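Local atomic coordinates of serpin B3 (Homo sapiens, PDB entry 4ZK3), a protein that probably inhibits proteases, as a member of the serpin family, and is linked to psoriasis through the aggregating Pso p27 complex. Residues 82-93 against 123-131. Residues are numbered along the deposited sequence; the frame is centred on the assembly and turned at random.
Sequences HHQFQKLLTEFN and IKKFYQTSV
An aromatic cluster of His82, His83, Phe85, Phe126 and Tyr127 joins two helices of the serpin fold, 81-91 and 117-127, whose segment axes approach to 8.7 Å at an angle of 64°. Phe126 meets both histidines, in different ways. One face of its ring carries His82 CB, a CH-pi contact 4.0 Å from the ring centroid, while the ring's edge points at His83, with CE1 over the centre of that poorly ordered imidazole, an edge-to-face pair with planes at 66°. Lys125 CD lies over the opposite face of Phe126, toward its rim. In the serpin framework Leu89, and Thr129 just after the second helix, both touch Asn105 of strand 99-110, while Phe85 and Tyr127 also reach helix 31-42. On this inner side Phe85 CD1 meets Tyr127 CE1 at 3.6 Å, and Leu89 CD1 sits 3.9 Å from Tyr127 CD1. Gln86, with CG anti to the backbone N (chi1 173°), sends its extended chain past Lys125 O. Its CA makes a CA-H...O contact of 3.2 Å with Phe126 O, a carbonyl buried without a hydrogen-bond partner. Beyond Tyr127, Gln128 takes a positive phi, and its amide reaches back beside Leu89 CB.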
loop_
_atom_site.group_PDB
_atom_site.type_symbol
_atom_site.label_atom_id
_atom_site.label_comp_id
_atom_site.label_asym_id
_atom_site.label_seq_id
_atom_site.Cartn_x
_atom_site.Cartn_y
_atom_site.Cartn_z
ATOM N N HIS A 82 -17.211 0.170 7.981
ATOM C CA HIS A 82 -17.384 -0.155 6.571
ATOM C C HIS A 82 -17.995 1.020 5.757
ATOM O O HIS A 82 -17.645 1.216 4.593
ATOM C CB HIS A 82 -18.193 -1.470 6.433
ATOM C CG HIS A 82 -17.439 -2.693 6.889
ATOM N ND1 HIS A 82 -17.866 -3.517 7.915
ATOM C CD2 HIS A 82 -16.276 -3.227 6.451
ATOM C CE1 HIS A 82 -17.011 -4.511 8.068
ATOM N NE2 HIS A 82 -16.032 -4.354 7.192
ATOM N N HIS A 83 -18.896 1.788 6.368
ATOM C CA HIS A 83 -19.470 3.002 5.783
ATOM C C HIS A 83 -18.383 4.040 5.595
ATOM O O HIS A 83 -18.341 4.769 4.616
ATOM C CB HIS A 83 -20.512 3.643 6.736
ATOM C CG HIS A 83 -21.828 2.926 6.813
ATOM N ND1 HIS A 83 -22.952 3.368 6.143
ATOM C CD2 HIS A 83 -22.215 1.829 7.516
ATOM C CE1 HIS A 83 -23.966 2.555 6.404
ATOM N NE2 HIS A 83 -23.545 1.614 7.234
ATOM N N GLN A 84 -17.535 4.166 6.595
ATOM C CA GLN A 84 -16.462 5.157 6.541
ATOM C C GLN A 84 -15.451 4.773 5.452
ATOM O O GLN A 84 -14.986 5.618 4.669
ATOM C CB GLN A 84 -15.822 5.333 7.927
ATOM C CG GLN A 84 -16.838 5.836 8.952
ATOM C CD GLN A 84 -16.212 6.283 10.238
ATOM O OE1 GLN A 84 -16.656 5.911 11.321
ATOM N NE2 GLN A 84 -15.153 7.070 10.128
ATOM N N PHE A 85 -15.196 3.473 5.345
ATOM C CA PHE A 85 -14.335 2.987 4.295
ATOM C C PHE A 85 -14.972 3.186 2.914
ATOM O O PHE A 85 -14.281 3.529 1.961
ATOM C CB PHE A 85 -13.945 1.521 4.533
ATOM C CG PHE A 85 -12.631 1.175 3.930
ATOM C CD1 PHE A 85 -12.566 0.738 2.651
ATOM C CD2 PHE A 85 -11.459 1.402 4.622
ATOM C CE1 PHE A 85 -11.345 0.473 2.070
ATOM C CE2 PHE A 85 -10.219 1.139 4.059
ATOM C CZ PHE A 85 -10.160 0.671 2.786
ATOM N N GLN A 86 -16.292 3.017 2.803
ATOM C CA GLN A 86 -16.958 3.267 1.553
ATOM C C GLN A 86 -16.774 4.711 1.087
ATOM O O GLN A 86 -16.558 4.963 -0.120
ATOM C CB GLN A 86 -18.429 2.933 1.678
ATOM C CG GLN A 86 -19.274 3.306 0.501
ATOM C CD GLN A 86 -20.749 3.381 0.896
ATOM O OE1 GLN A 86 -21.222 2.702 1.846
ATOM N NE2 GLN A 86 -21.481 4.231 0.199
ATOM N N LYS A 87 -16.846 5.654 2.026
ATOM C CA LYS A 87 -16.626 7.076 1.700
ATOM C C LYS A 87 -15.187 7.280 1.201
ATOM O O LYS A 87 -14.963 7.951 0.195
ATOM C CB LYS A 87 -16.850 7.957 2.927
ATOM C CG LYS A 87 -18.311 8.309 3.201
ATOM C CD LYS A 87 -18.418 9.574 4.067
ATOM C CE LYS A 87 -19.744 10.327 3.896
ATOM N NZ LYS A 87 -20.752 10.069 4.968
ATOM N N LEU A 88 -14.208 6.684 1.891
ATOM C CA LEU A 88 -12.842 6.708 1.397
ATOM C C LEU A 88 -12.698 6.179 -0.020
ATOM O O LEU A 88 -12.085 6.846 -0.861
ATOM C CB LEU A 88 -11.907 5.887 2.278
ATOM C CG LEU A 88 -11.201 6.582 3.437
ATOM C CD1 LEU A 88 -10.198 5.590 4.016
ATOM C CD2 LEU A 88 -10.534 7.899 3.025
ATOM N N LEU A 89 -13.210 4.974 -0.297
ATOM C CA LEU A 89 -13.078 4.406 -1.649
ATOM C C LEU A 89 -13.507 5.397 -2.745
ATOM O O LEU A 89 -12.821 5.536 -3.765
ATOM C CB LEU A 89 -13.828 3.048 -1.769
ATOM C CG LEU A 89 -13.234 1.883 -0.950
ATOM C CD1 LEU A 89 -14.104 0.662 -1.094
ATOM C CD2 LEU A 89 -11.818 1.523 -1.405
ATOM N N THR A 90 -14.621 6.106 -2.505
ATOM C CA THR A 90 -15.172 7.115 -3.425
ATOM C C THR A 90 -14.125 8.183 -3.753
ATOM O O THR A 90 -13.958 8.562 -4.906
ATOM C CB THR A 90 -16.384 7.862 -2.809
ATOM O OG1 THR A 90 -17.210 6.953 -2.101
ATOM C CG2 THR A 90 -17.236 8.527 -3.891
ATOM N N GLU A 91 -13.431 8.656 -2.722
ATOM C CA GLU A 91 -12.418 9.721 -2.856
ATOM C C GLU A 91 -11.201 9.284 -3.638
ATOM O O GLU A 91 -10.556 10.040 -4.327
ATOM C CB GLU A 91 -11.956 10.134 -1.478
ATOM C CG GLU A 91 -13.068 10.636 -0.571
ATOM C CD GLU A 91 -13.280 12.116 -0.706
ATOM O OE1 GLU A 91 -13.540 12.750 0.341
ATOM O OE2 GLU A 91 -13.151 12.635 -1.849
ATOM N N PHE A 92 -10.925 8.006 -3.564
ATOM C CA PHE A 92 -9.781 7.446 -4.210
ATOM C C PHE A 92 -10.059 7.086 -5.662
ATOM O O PHE A 92 -9.321 6.246 -6.234
ATOM C CB PHE A 92 -9.348 6.173 -3.449
ATOM C CG PHE A 92 -8.924 6.396 -2.028
ATOM C CD1 PHE A 92 -8.664 7.651 -1.529
ATOM C CD2 PHE A 92 -8.761 5.308 -1.204
ATOM C CE1 PHE A 92 -8.253 7.824 -0.214
ATOM C CE2 PHE A 92 -8.370 5.456 0.124
ATOM C CZ PHE A 92 -8.089 6.720 0.620
ATOM N N ASN A 93 -11.156 7.567 -6.256
ATOM C CA ASN A 93 -11.377 7.282 -7.702
ATOM C C ASN A 93 -11.595 8.652 -8.283
ATOM O O ASN A 93 -12.700 9.196 -8.162
ATOM C CB ASN A 93 -12.596 6.396 -8.020
ATOM C CG ASN A 93 -12.345 4.931 -7.778
ATOM O OD1 ASN A 93 -12.822 4.368 -6.788
ATOM N ND2 ASN A 93 -11.615 4.310 -8.657
ATOM N N ILE A 123 -20.627 -6.383 0.104
ATOM C CA ILE A 123 -19.348 -6.020 -0.527
ATOM C C ILE A 123 -19.583 -5.080 -1.702
ATOM O O ILE A 123 -18.830 -4.137 -1.896
ATOM C CB ILE A 123 -18.491 -7.237 -0.920
ATOM C CG1 ILE A 123 -19.163 -8.155 -1.918
ATOM C CG2 ILE A 123 -18.010 -7.943 0.315
ATOM C CD1 ILE A 123 -18.285 -9.369 -2.120
ATOM N N LYS A 124 -20.678 -5.299 -2.448
ATOM C CA LYS A 124 -21.044 -4.381 -3.505
ATOM C C LYS A 124 -21.216 -2.956 -2.978
ATOM O O LYS A 124 -20.667 -1.992 -3.538
ATOM C CB LYS A 124 -22.270 -4.868 -4.292
ATOM C CG LYS A 124 -22.033 -6.155 -5.126
ATOM C CD LYS A 124 -23.307 -6.693 -5.812
ATOM C CE LYS A 124 -23.100 -8.063 -6.360
ATOM N NZ LYS A 124 -24.321 -8.577 -7.014
ATOM N N LYS A 125 -21.924 -2.838 -1.879
ATOM C CA LYS A 125 -22.241 -1.553 -1.307
ATOM C C LYS A 125 -21.082 -0.838 -0.574
ATOM O O LYS A 125 -20.889 0.339 -0.786
ATOM C CB LYS A 125 -23.367 -1.719 -0.310
ATOM C CG LYS A 125 -23.747 -0.428 0.403
ATOM C CD LYS A 125 -24.448 -0.749 1.720
ATOM C CE LYS A 125 -25.071 0.475 2.365
ATOM N NZ LYS A 125 -25.985 -0.011 3.432
ATOM N N PHE A 126 -20.386 -1.511 0.336
ATOM C CA PHE A 126 -19.280 -0.835 1.073
ATOM C C PHE A 126 -17.934 -0.743 0.323
ATOM O O PHE A 126 -17.173 0.225 0.540
ATOM C CB PHE A 126 -19.051 -1.469 2.436
ATOM C CG PHE A 126 -20.261 -1.421 3.309
ATOM C CD1 PHE A 126 -20.701 -0.212 3.825
ATOM C CD2 PHE A 126 -21.004 -2.579 3.552
ATOM C CE1 PHE A 126 -21.851 -0.165 4.595
ATOM C CE2 PHE A 126 -22.156 -2.532 4.315
ATOM C CZ PHE A 126 -22.578 -1.323 4.839
ATOM N N TYR A 127 -17.668 -1.726 -0.541
ATOM C CA TYR A 127 -16.356 -1.870 -1.193
ATOM C C TYR A 127 -16.468 -1.766 -2.694
ATOM O O TYR A 127 -15.485 -1.905 -3.392
ATOM C CB TYR A 127 -15.735 -3.224 -0.811
ATOM C CG TYR A 127 -15.306 -3.213 0.599
ATOM C CD1 TYR A 127 -14.073 -2.681 0.968
ATOM C CD2 TYR A 127 -16.177 -3.604 1.597
ATOM C CE1 TYR A 127 -13.704 -2.622 2.295
ATOM C CE2 TYR A 127 -15.815 -3.514 2.933
ATOM C CZ TYR A 127 -14.597 -3.049 3.272
ATOM O OH TYR A 127 -14.262 -2.957 4.602
ATOM N N GLN A 128 -17.679 -1.501 -3.208
ATOM C CA GLN A 128 -17.881 -1.316 -4.656
ATOM C C GLN A 128 -17.406 -2.561 -5.399
ATOM O O GLN A 128 -16.971 -2.504 -6.535
ATOM C CB GLN A 128 -17.155 -0.068 -5.168
ATOM C CG GLN A 128 -17.347 1.200 -4.342
ATOM C CD GLN A 128 -16.528 2.446 -4.877
ATOM O OE1 GLN A 128 -15.408 2.347 -5.433
ATOM N NE2 GLN A 128 -17.104 3.627 -4.675
ATOM N N THR A 129 -17.506 -3.714 -4.759
ATOM C CA THR A 129 -16.962 -4.927 -5.296
ATOM C C THR A 129 -17.840 -5.458 -6.472
ATOM O O THR A 129 -19.054 -5.605 -6.316
ATOM C CB THR A 129 -16.866 -5.966 -4.170
ATOM O OG1 THR A 129 -16.088 -5.401 -3.088
ATOM C CG2 THR A 129 -16.191 -7.235 -4.689
ATOM N N SER A 130 -17.220 -5.808 -7.600
ATOM C CA SER A 130 -17.927 -6.526 -8.659
ATOM C C SER A 130 -17.588 -7.998 -8.486
ATOM O O SER A 130 -16.666 -8.344 -7.755
ATOM C CB SER A 130 -17.508 -6.017 -10.059
ATOM O OG SER A 130 -16.097 -6.147 -10.202
ATOM N N VAL A 131 -18.382 -8.851 -9.111
ATOM C CA VAL A 131 -18.294 -10.293 -8.929
ATOM C C VAL A 131 -18.140 -10.967 -10.290
ATOM O O VAL A 131 -18.927 -10.716 -11.224
ATOM C CB VAL A 131 -19.559 -10.830 -8.278
ATOM C CG1 VAL A 131 -19.477 -12.332 -8.156
ATOM C CG2 VAL A 131 -19.768 -10.155 -6.898
#